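Local coordinates for selenium-binding protein (Sulfolobus tokodaii, PDB 2ECE), which is of unknown function but adopts a beta-propeller fold and may bind selenium, at residues E25-G36 / F439-S450; G160-M168 / K179-A190. All coordinates share one frame; numbering follows the deposited sequence.

Contact 1 of 2, residues E25-G36 / F439-S450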
loop_
_atom_site.group_PDB
_atom_site.type_symbol
_atom_site.label_atom_id
_atom_site.label_comp_id
_atom_site.label_asym_id
_atom_site.label_seq_id
_atom_site.Cartn_x
_atom_site.Cartn_y
_atom_site.Cartn_z
ATOM N N GLU A 25 -14.350 -10.896 6.715
ATOM C CA GLU A 25 -14.247 -10.928 5.257
ATOM C C GLU A 25 -14.404 -12.352 4.707
ATOM O O GLU A 25 -13.918 -13.306 5.307
ATOM C CB GLU A 25 -12.888 -10.366 4.815
ATOM C CG GLU A 25 -11.677 -11.241 5.164
ATOM C CD GLU A 25 -11.207 -11.098 6.608
ATOM O OE1 GLU A 25 -11.875 -10.396 7.397
ATOM O OE2 GLU A 25 -10.161 -11.694 6.960
ATOM N N ASP A 26 -15.080 -12.485 3.567
ATOM C CA ASP A 26 -15.274 -13.783 2.918
ATOM C C ASP A 26 -14.262 -13.973 1.788
ATOM O O ASP A 26 -13.886 -15.100 1.457
ATOM C CB ASP A 26 -16.670 -13.900 2.295
ATOM C CG ASP A 26 -17.755 -14.165 3.311
ATOM O OD1 ASP A 26 -17.515 -14.951 4.256
ATOM O OD2 ASP A 26 -18.861 -13.600 3.151
ATOM N N LEU A 27 -13.829 -12.861 1.197
ATOM C CA LEU A 27 -12.905 -12.909 0.071
ATOM C C LEU A 27 -11.775 -11.911 0.171
ATOM O O LEU A 27 -11.849 -10.928 0.905
ATOM C CB LEU A 27 -13.654 -12.627 -1.233
ATOM C CG LEU A 27 -14.900 -13.442 -1.541
ATOM C CD1 LEU A 27 -15.730 -12.705 -2.585
ATOM C CD2 LEU A 27 -14.500 -14.836 -2.016
ATOM N N ALA A 28 -10.735 -12.170 -0.615
ATOM C CA ALA A 28 -9.568 -11.307 -0.680
ATOM C C ALA A 28 -9.237 -11.092 -2.150
ATOM O O ALA A 28 -8.969 -12.042 -2.883
ATOM C CB ALA A 28 -8.390 -11.957 0.032
ATOM N N TYR A 29 -9.291 -9.844 -2.588
ATOM C CA TYR A 29 -8.969 -9.520 -3.966
ATOM C C TYR A 29 -7.480 -9.197 -3.954
ATOM O O TYR A 29 -7.018 -8.431 -3.110
ATOM C CB TYR A 29 -9.798 -8.317 -4.425
ATOM C CG TYR A 29 -11.288 -8.598 -4.434
ATOM C CD1 TYR A 29 -11.838 -9.519 -5.327
ATOM C CD2 TYR A 29 -12.148 -7.945 -3.546
ATOM C CE1 TYR A 29 -13.211 -9.784 -5.341
ATOM C CE2 TYR A 29 -13.522 -8.202 -3.550
ATOM C CZ TYR A 29 -14.046 -9.121 -4.453
ATOM O OH TYR A 29 -15.405 -9.360 -4.483
ATOM N N VAL A 30 -6.726 -9.787 -4.877
ATOM C CA VAL A 30 -5.288 -9.561 -4.899
ATOM C C VAL A 30 -4.768 -9.099 -6.251
ATOM O O VAL A 30 -5.029 -9.726 -7.281
ATOM C CB VAL A 30 -4.539 -10.848 -4.486
ATOM C CG1 VAL A 30 -3.047 -10.572 -4.328
ATOM C CG2 VAL A 30 -5.133 -11.392 -3.181
ATOM N N ALA A 31 -4.026 -7.998 -6.243
ATOM C CA ALA A 31 -3.453 -7.477 -7.474
ATOM C C ALA A 31 -2.267 -8.372 -7.823
ATOM O O ALA A 31 -1.310 -8.469 -7.050
ATOM C CB ALA A 31 -2.991 -6.043 -7.270
ATOM N N CYS A 32 -2.340 -9.035 -8.974
ATOM C CA CYS A 32 -1.268 -9.933 -9.413
ATOM C C CYS A 32 -0.666 -9.491 -10.743
ATOM O O CYS A 32 -1.358 -8.934 -11.586
ATOM C CB CYS A 32 -1.802 -11.360 -9.540
ATOM S SG CYS A 32 -2.294 -12.070 -7.953
ATOM N N LEU A 33 0.620 -9.766 -10.941
ATOM C CA LEU A 33 1.278 -9.341 -12.165
ATOM C C LEU A 33 2.287 -10.325 -12.759
ATOM O O LEU A 33 2.894 -11.127 -12.050
ATOM C CB LEU A 33 1.990 -8.010 -11.920
ATOM C CG LEU A 33 3.033 -8.043 -10.788
ATOM C CD1 LEU A 33 4.106 -7.003 -11.049
ATOM C CD2 LEU A 33 2.351 -7.795 -9.444
ATOM N N TYR A 34 2.447 -10.244 -14.076
ATOM C CA TYR A 34 3.417 -11.052 -14.806
ATOM C C TYR A 34 4.478 -10.072 -15.308
ATOM O O TYR A 34 5.510 -10.469 -15.857
ATOM C CB TYR A 34 2.750 -11.768 -15.983
ATOM C CG TYR A 34 2.049 -13.052 -15.592
ATOM C CD1 TYR A 34 2.773 -14.146 -15.110
ATOM C CD2 TYR A 34 0.664 -13.178 -15.695
ATOM C CE1 TYR A 34 2.133 -15.330 -14.741
ATOM C CE2 TYR A 34 0.017 -14.359 -15.329
ATOM C CZ TYR A 34 0.756 -15.425 -14.856
ATOM O OH TYR A 34 0.128 -16.593 -14.503
ATOM N N THR A 35 4.209 -8.784 -15.109
ATOM C CA THR A 35 5.132 -7.732 -15.515
ATOM C C THR A 35 6.443 -7.932 -14.757
ATOM O O THR A 35 6.457 -7.977 -13.526
ATOM C CB THR A 35 4.569 -6.329 -15.181
ATOM O OG1 THR A 35 3.297 -6.154 -15.811
ATOM C CG2 THR A 35 5.507 -5.253 -15.680
ATOM N N GLY A 36 7.542 -8.075 -15.492
ATOM C CA GLY A 36 8.834 -8.268 -14.854
ATOM C C GLY A 36 9.245 -9.725 -14.687
ATOM O O GLY A 36 10.369 -10.017 -14.265
ATOM N N PHE A 439 0.848 -18.242 -6.238
ATOM C CA PHE A 439 0.382 -17.680 -7.499
ATOM C C PHE A 439 1.149 -18.161 -8.730
ATOM O O PHE A 439 1.031 -17.579 -9.812
ATOM C CB PHE A 439 0.406 -16.153 -7.401
ATOM C CG PHE A 439 -0.586 -15.602 -6.404
ATOM C CD1 PHE A 439 -1.938 -15.506 -6.726
ATOM C CD2 PHE A 439 -0.175 -15.216 -5.131
ATOM C CE1 PHE A 439 -2.865 -15.035 -5.796
ATOM C CE2 PHE A 439 -1.096 -14.744 -4.197
ATOM C CZ PHE A 439 -2.444 -14.654 -4.530
ATOM N N GLY A 440 1.924 -19.230 -8.565
ATOM C CA GLY A 440 2.677 -19.779 -9.685
ATOM C C GLY A 440 3.814 -18.887 -10.140
ATOM O O GLY A 440 4.733 -18.622 -9.373
ATOM N N GLU A 441 3.759 -18.422 -11.384
ATOM C CA GLU A 441 4.810 -17.550 -11.908
ATOM C C GLU A 441 4.399 -16.082 -11.805
ATOM O O GLU A 441 5.187 -15.183 -12.107
ATOM C CB GLU A 441 5.115 -17.896 -13.370
ATOM C CG GLU A 441 5.638 -19.314 -13.609
ATOM C CD GLU A 441 7.000 -19.563 -12.980
ATOM O OE1 GLU A 441 7.901 -18.711 -13.141
ATOM O OE2 GLU A 441 7.176 -20.618 -12.334
ATOM N N ALA A 442 3.158 -15.842 -11.391
ATOM C CA ALA A 442 2.662 -14.475 -11.235
ATOM C C ALA A 442 3.107 -13.956 -9.869
ATOM O O ALA A 442 3.343 -14.747 -8.959
ATOM C CB ALA A 442 1.137 -14.453 -11.334
ATOM N N ARG A 443 3.225 -12.634 -9.734
ATOM C CA ARG A 443 3.640 -12.023 -8.475
ATOM C C ARG A 443 2.432 -11.331 -7.844
ATOM O O ARG A 443 1.542 -10.869 -8.558
ATOM C CB ARG A 443 4.771 -11.017 -8.722
ATOM C CG ARG A 443 6.014 -11.662 -9.333
ATOM C CD ARG A 443 7.120 -10.660 -9.626
ATOM N NE ARG A 443 8.255 -11.315 -10.272
ATOM C CZ ARG A 443 9.331 -10.682 -10.727
ATOM N NH1 ARG A 443 9.432 -9.367 -10.605
ATOM N NH2 ARG A 443 10.304 -11.365 -11.314
ATOM N N SER A 444 2.403 -11.253 -6.516
ATOM C CA SER A 444 1.269 -10.646 -5.820
ATOM C C SER A 444 1.595 -9.333 -5.114
ATOM O O SER A 444 2.691 -9.156 -4.583
ATOM C CB SER A 444 0.690 -11.650 -4.818
ATOM O OG SER A 444 1.711 -12.181 -3.981
ATOM N N HIS A 445 0.637 -8.407 -5.121
ATOM C CA HIS A 445 0.848 -7.121 -4.472
ATOM C C HIS A 445 -0.259 -6.771 -3.466
ATOM O O HIS A 445 -0.508 -7.523 -2.518
ATOM C CB HIS A 445 0.991 -6.005 -5.519
ATOM C CG HIS A 445 1.829 -4.854 -5.051
ATOM N ND1 HIS A 445 3.190 -4.792 -5.265
ATOM C CD2 HIS A 445 1.518 -3.768 -4.304
ATOM C CE1 HIS A 445 3.682 -3.722 -4.669
ATOM N NE2 HIS A 445 2.689 -3.082 -4.077
ATOM N N GLN A 446 -0.940 -5.650 -3.666
ATOM C CA GLN A 446 -1.958 -5.245 -2.694
ATOM C C GLN A 446 -3.158 -6.167 -2.559
ATOM O O GLN A 446 -3.620 -6.770 -3.524
ATOM C CB GLN A 446 -2.444 -3.824 -2.972
ATOM C CG GLN A 446 -3.289 -3.262 -1.824
ATOM C CD GLN A 446 -3.354 -1.757 -1.840
ATOM O OE1 GLN A 446 -3.706 -1.148 -2.856
ATOM N NE2 GLN A 446 -3.019 -1.140 -0.713
ATOM N N VAL A 447 -3.654 -6.264 -1.333
ATOM C CA VAL A 447 -4.804 -7.098 -1.019
ATOM C C VAL A 447 -5.945 -6.232 -0.497
ATOM O O VAL A 447 -5.730 -5.356 0.335
ATOM C CB VAL A 447 -4.432 -8.148 0.064
ATOM C CG1 VAL A 447 -5.667 -8.912 0.518
ATOM C CG2 VAL A 447 -3.398 -9.115 -0.492
ATOM N N ARG A 448 -7.152 -6.465 -1.004
ATOM C CA ARG A 448 -8.326 -5.737 -0.536
ATOM C C ARG A 448 -9.341 -6.783 -0.094
ATOM O O ARG A 448 -9.746 -7.638 -0.882
ATOM C CB ARG A 448 -8.934 -4.849 -1.636
ATOM C CG ARG A 448 -8.693 -3.344 -1.414
ATOM C CD ARG A 448 -7.244 -2.957 -1.719
ATOM N NE ARG A 448 -6.862 -1.640 -1.204
ATOM C CZ ARG A 448 -6.557 -1.388 0.066
ATOM N NH1 ARG A 448 -6.590 -2.363 0.966
ATOM N NH2 ARG A 448 -6.209 -0.164 0.435
ATOM N N LEU A 449 -9.743 -6.716 1.169
ATOM C CA LEU A 449 -10.700 -7.677 1.703
ATOM C C LEU A 449 -12.142 -7.239 1.451
ATOM O O LEU A 449 -12.481 -6.063 1.603
ATOM C CB LEU A 449 -10.464 -7.857 3.205
ATOM C CG LEU A 449 -9.024 -8.195 3.615
ATOM C CD1 LEU A 449 -8.916 -8.229 5.140
ATOM C CD2 LEU A 449 -8.619 -9.540 3.009
ATOM N N SER A 450 -12.989 -8.183 1.056
ATOM C CA SER A 450 -14.391 -7.872 0.808
ATOM C C SER A 450 -14.967 -7.256 2.084
ATOM O O SER A 450 -14.737 -7.764 3.178
ATOM C CB SER A 450 -15.163 -9.144 0.441
ATOM O OG SER A 450 -15.052 -10.129 1.457
HETATM O O HOH W 1 1.315 -18.968 -13.361
#
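Val-30 and Val-447 lie side by side on one sheet face, CG2 to CG2 at 3.9 Å, in the tightly packed middle of an antiparallel strand pair. On that face Cys-32 carries SG over the Phe-439 ring, 4.0 Å from its centroid and 28° off the normal; placing SG anti to the carbonyl carbon (chi1 -66°) takes it there, while Met-418 packs against Val-30, Val-447 and Phe-439. A beta bulge on 443-449 sets His-445 and Gln-446 opposite the single residue Ala-31, whose N donates to Gln-446 O (3.0 Å) and whose O accepts from His-445 N (2.7 Å). The looser, solvent side is the type II' turn from Phe-439 to Ala-442, where Glu-441 is exposed, although the Tyr-34 ring itself is buried. There Ala-442 CB sits over one ring face, 3.9 Å from its centroid, and a water in the ring plane links Tyr-34 OH (2.9 Å) to Glu-441 N. With an alanine here in place of Tyr-34, Ala-442 CB is likely to lose its aromatic cover and Glu-441 N this bridge. Backbone hydrogen bonds and apolar packing thus join segments about 400 residues apart, consistent with the "velcro" closure of a beta propeller.

Contact 2 of 2, residues G160-M168 / K179-A190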
loop_
_atom_site.group_PDB
_atom_site.type_symbol
_atom_site.label_atom_id
_atom_site.label_comp_id
_atom_site.label_asym_id
_atom_site.label_seq_id
_atom_site.Cartn_x
_atom_site.Cartn_y
_atom_site.Cartn_z
ATOM N N GLY A 160 7.217 11.276 -17.714
ATOM C CA GLY A 160 7.988 10.405 -16.845
ATOM C C GLY A 160 8.830 11.181 -15.848
ATOM O O GLY A 160 9.561 10.587 -15.053
ATOM N N GLU A 161 8.755 12.507 -15.902
ATOM C CA GLU A 161 9.481 13.354 -14.955
ATOM C C GLU A 161 8.444 13.825 -13.935
ATOM O O GLU A 161 7.478 13.109 -13.667
ATOM C CB GLU A 161 10.123 14.553 -15.671
ATOM C CG GLU A 161 11.198 14.158 -16.693
ATOM C CD GLU A 161 12.346 13.373 -16.073
ATOM O OE1 GLU A 161 12.951 12.536 -16.776
ATOM O OE2 GLU A 161 12.654 13.596 -14.885
ATOM N N GLY A 162 8.629 15.015 -13.371
ATOM C CA GLY A 162 7.682 15.524 -12.390
ATOM C C GLY A 162 7.162 16.904 -12.746
ATOM O O GLY A 162 7.559 17.459 -13.768
ATOM N N PRO A 163 6.303 17.510 -11.909
ATOM C CA PRO A 163 5.788 16.976 -10.646
ATOM C C PRO A 163 4.813 15.822 -10.821
ATOM O O PRO A 163 4.124 15.721 -11.829
ATOM C CB PRO A 163 5.093 18.182 -10.010
ATOM C CG PRO A 163 5.735 19.374 -10.687
ATOM C CD PRO A 163 5.852 18.896 -12.103
ATOM N N GLY A 164 4.784 14.941 -9.831
ATOM C CA GLY A 164 3.833 13.854 -9.845
ATOM C C GLY A 164 2.751 14.426 -8.959
ATOM O O GLY A 164 2.851 15.595 -8.552
ATOM N N GLY A 165 1.727 13.649 -8.633
ATOM C CA GLY A 165 0.695 14.204 -7.779
ATOM C C GLY A 165 -0.541 13.350 -7.650
ATOM O O GLY A 165 -0.471 12.133 -7.746
ATOM N N ILE A 166 -1.677 14.002 -7.441
ATOM C CA ILE A 166 -2.940 13.307 -7.254
ATOM C C ILE A 166 -4.011 13.786 -8.228
ATOM O O ILE A 166 -4.224 14.990 -8.393
ATOM C CB ILE A 166 -3.457 13.522 -5.810
ATOM C CG1 ILE A 166 -2.403 13.027 -4.814
ATOM C CG2 ILE A 166 -4.793 12.818 -5.615
ATOM C CD1 ILE A 166 -2.601 13.548 -3.394
ATOM N N LEU A 167 -4.678 12.838 -8.876
ATOM C CA LEU A 167 -5.755 13.174 -9.799
ATOM C C LEU A 167 -7.042 12.651 -9.186
ATOM O O LEU A 167 -7.013 11.850 -8.247
ATOM C CB LEU A 167 -5.544 12.527 -11.171
ATOM C CG LEU A 167 -5.578 11.001 -11.241
ATOM C CD1 LEU A 167 -6.588 10.556 -12.286
ATOM C CD2 LEU A 167 -4.193 10.484 -11.581
ATOM N N MET A 168 -8.170 13.098 -9.724
ATOM C CA MET A 168 -9.467 12.684 -9.221
ATOM C C MET A 168 -10.316 12.083 -10.330
ATOM O O MET A 168 -10.156 12.427 -11.507
ATOM C CB MET A 168 -10.190 13.886 -8.618
ATOM C CG MET A 168 -9.524 14.446 -7.368
ATOM S SD MET A 168 -10.003 16.148 -7.073
ATOM C CE MET A 168 -11.645 15.953 -6.372
ATOM N N LYS A 179 -6.178 17.218 -12.253
ATOM C CA LYS A 179 -5.288 17.358 -11.106
ATOM C C LYS A 179 -6.035 17.846 -9.879
ATOM O O LYS A 179 -6.933 18.681 -9.975
ATOM C CB LYS A 179 -4.165 18.361 -11.401
ATOM C CG LYS A 179 -3.043 17.869 -12.288
ATOM C CD LYS A 179 -1.862 18.838 -12.207
ATOM C CE LYS A 179 -0.743 18.438 -13.149
ATOM N NZ LYS A 179 -1.243 18.422 -14.551
ATOM N N TRP A 180 -5.655 17.329 -8.719
ATOM C CA TRP A 180 -6.281 17.755 -7.474
ATOM C C TRP A 180 -5.629 19.036 -6.957
ATOM O O TRP A 180 -6.297 19.889 -6.371
ATOM C CB TRP A 180 -6.136 16.671 -6.410
ATOM C CG TRP A 180 -6.518 17.130 -5.041
ATOM C CD1 TRP A 180 -7.780 17.350 -4.568
ATOM C CD2 TRP A 180 -5.624 17.457 -3.972
ATOM N NE1 TRP A 180 -7.727 17.789 -3.265
ATOM C CE2 TRP A 180 -6.415 17.861 -2.874
ATOM C CE3 TRP A 180 -4.227 17.440 -3.833
ATOM C CZ2 TRP A 180 -5.857 18.255 -1.650
ATOM C CZ3 TRP A 180 -3.672 17.832 -2.615
ATOM C CH2 TRP A 180 -4.488 18.230 -1.540
ATOM N N GLU A 181 -4.325 19.165 -7.185
ATOM C CA GLU A 181 -3.564 20.319 -6.710
ATOM C C GLU A 181 -3.915 21.651 -7.356
ATOM O O GLU A 181 -3.988 21.760 -8.582
ATOM C CB GLU A 181 -2.057 20.096 -6.900
ATOM C CG GLU A 181 -1.471 18.850 -6.241
ATOM C CD GLU A 181 -1.711 17.596 -7.059
ATOM O OE1 GLU A 181 -2.209 17.715 -8.202
ATOM O OE2 GLU A 181 -1.397 16.493 -6.567
ATOM N N ILE A 182 -4.115 22.663 -6.517
ATOM C CA ILE A 182 -4.392 24.014 -6.991
ATOM C C ILE A 182 -3.107 24.815 -6.752
ATOM O O ILE A 182 -2.698 25.618 -7.591
ATOM C CB ILE A 182 -5.579 24.660 -6.224
ATOM C CG1 ILE A 182 -6.905 24.076 -6.728
ATOM C CG2 ILE A 182 -5.588 26.176 -6.438
ATOM C CD1 ILE A 182 -7.185 24.386 -8.197
ATOM N N ASP A 183 -2.464 24.561 -5.613
ATOM C CA ASP A 183 -1.216 25.234 -5.241
ATOM C C ASP A 183 -0.315 24.211 -4.551
ATOM O O ASP A 183 -0.465 23.959 -3.357
ATOM C CB ASP A 183 -1.501 26.394 -4.278
ATOM C CG ASP A 183 -0.238 27.141 -3.873
ATOM O OD1 ASP A 183 0.875 26.631 -4.122
ATOM O OD2 ASP A 183 -0.360 28.241 -3.294
ATOM N N ARG A 184 0.634 23.649 -5.296
ATOM C CA ARG A 184 1.521 22.614 -4.757
ATOM C C ARG A 184 2.794 23.102 -4.075
ATOM O O ARG A 184 3.599 22.287 -3.633
ATOM C CB ARG A 184 1.913 21.635 -5.869
ATOM C CG ARG A 184 2.880 22.197 -6.913
ATOM C CD ARG A 184 2.728 21.439 -8.225
ATOM N NE ARG A 184 2.582 20.021 -7.962
ATOM C CZ ARG A 184 1.867 19.178 -8.697
ATOM N NH1 ARG A 184 1.212 19.595 -9.777
ATOM N NH2 ARG A 184 1.787 17.913 -8.321
ATOM N N GLY A 185 2.984 24.415 -3.992
ATOM C CA GLY A 185 4.195 24.917 -3.368
ATOM C C GLY A 185 5.385 24.285 -4.069
ATOM O O GLY A 185 5.418 24.245 -5.297
ATOM N N ASP A 186 6.354 23.774 -3.315
ATOM C CA ASP A 186 7.503 23.155 -3.954
ATOM C C ASP A 186 7.458 21.630 -3.963
ATOM O O ASP A 186 8.482 20.969 -4.126
ATOM C CB ASP A 186 8.813 23.654 -3.328
ATOM C CG ASP A 186 9.037 23.154 -1.914
ATOM O OD1 ASP A 186 10.143 23.408 -1.388
ATOM O OD2 ASP A 186 8.133 22.519 -1.326
ATOM N N GLN A 187 6.267 21.065 -3.795
ATOM C CA GLN A 187 6.128 19.611 -3.844
ATOM C C GLN A 187 6.375 19.209 -5.298
ATOM O O GLN A 187 5.843 19.831 -6.221
ATOM C CB GLN A 187 4.721 19.183 -3.410
ATOM C CG GLN A 187 4.399 17.713 -3.705
ATOM C CD GLN A 187 3.779 17.515 -5.081
ATOM O OE1 GLN A 187 4.096 16.558 -5.794
ATOM N NE2 GLN A 187 2.881 18.412 -5.454
ATOM N N TYR A 188 7.179 18.174 -5.503
ATOM C CA TYR A 188 7.496 17.718 -6.853
ATOM C C TYR A 188 7.361 16.197 -6.952
ATOM O O TYR A 188 6.726 15.675 -7.874
ATOM C CB TYR A 188 8.913 18.181 -7.209
ATOM C CG TYR A 188 9.400 17.807 -8.588
ATOM C CD1 TYR A 188 10.105 16.624 -8.801
ATOM C CD2 TYR A 188 9.180 18.652 -9.681
ATOM C CE1 TYR A 188 10.586 16.285 -10.061
ATOM C CE2 TYR A 188 9.654 18.320 -10.950
ATOM C CZ TYR A 188 10.358 17.138 -11.130
ATOM O OH TYR A 188 10.831 16.805 -12.377
ATOM N N LEU A 189 7.951 15.494 -5.995
ATOM C CA LEU A 189 7.883 14.037 -5.947
ATOM C C LEU A 189 6.562 13.585 -5.317
ATOM O O LEU A 189 5.872 14.369 -4.665
ATOM C CB LEU A 189 9.052 13.495 -5.123
ATOM C CG LEU A 189 10.290 12.905 -5.814
ATOM C CD1 LEU A 189 10.493 13.468 -7.210
ATOM C CD2 LEU A 189 11.497 13.166 -4.923
ATOM N N ALA A 190 6.215 12.315 -5.510
ATOM C CA ALA A 190 4.980 11.768 -4.958
ATOM C C ALA A 190 5.121 10.263 -4.786
ATOM O O ALA A 190 6.142 9.680 -5.165
ATOM C CB ALA A 190 3.799 12.064 -5.906
HETATM O O HOH W 2 12.458 14.780 -12.616
#
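Pro-163 lies against two flat groups of segment 179-190. Its CB stands 3.5 Å above the centre of the Arg-184 guanidinium, whose opposite face carries Glu-181 CG, offset toward the rim, and whose edge meets Gly-165 CA in plane. Its CA lies over a face of the Tyr-188 ring, 4.2 Å from the centroid and 22° off the normal, a CH-pi contact made beside the cis peptide bond that precedes the proline. At that ring's edge, a water in plane joins Tyr-188 OH to Glu-161 OE2, and OH also takes a weak bond from Gly-162 N. Trp-180 is met at its edge instead: Met-168 SD lies in the indole plane, 3.6 Å from CD1, a Met-aromatic contact.

Polar bonds fix the two segments between these groups. Ile-166 N donates to the syn lone pair of Glu-181 OE2 at 2.7 Å; a bend at chi2 (80°) turns the carboxylate back to the strand. Tyr-137 OH bonds both Glu-181 OE1 and Arg-184 NH2, so one second-shell hydroxyl helps position both charged groups. Gly-165 CA comes to 3.3 Å from Glu-181 OE2, a closeness its lack of a side chain permits. Trp-180 N bonds Ile-166 O at 2.8 Å, and Gly-164 N bonds Tyr-188 O at 2.9 Å. Past the type II' turn from Arg-184 to Gln-187, the chain heads for strand 193-196. Lying between strands 176-179 and 193-196, and with Trp-180 meeting Trp-233 of the next sheet, the segment is consistent with a propeller interblade connection.

How the contacts relate
Contacts 1 and 2 lie on opposite sides of the chain's centre, their centres 28 Å apart and their nearest atoms about 13 Å apart, and they do not touch. No sheet is shared. Contact 1 joins strands 27-33 and 443-449 of the sheet that also holds 44-49 and 60-65, whereas contact 2 packs strand 165-169 of the sheet from 140-145 to 176-179 against the loop that leads to strand 193-196. In sequence, contact 2 is nested within the span closed by contact 1. Seven antiparallel sheets fit a seven-bladed propeller: contact 1 probably closes the ring by pairing segments near the two chain ends, whereas contact 2 holds the start of an interblade connection against the blade it leaves.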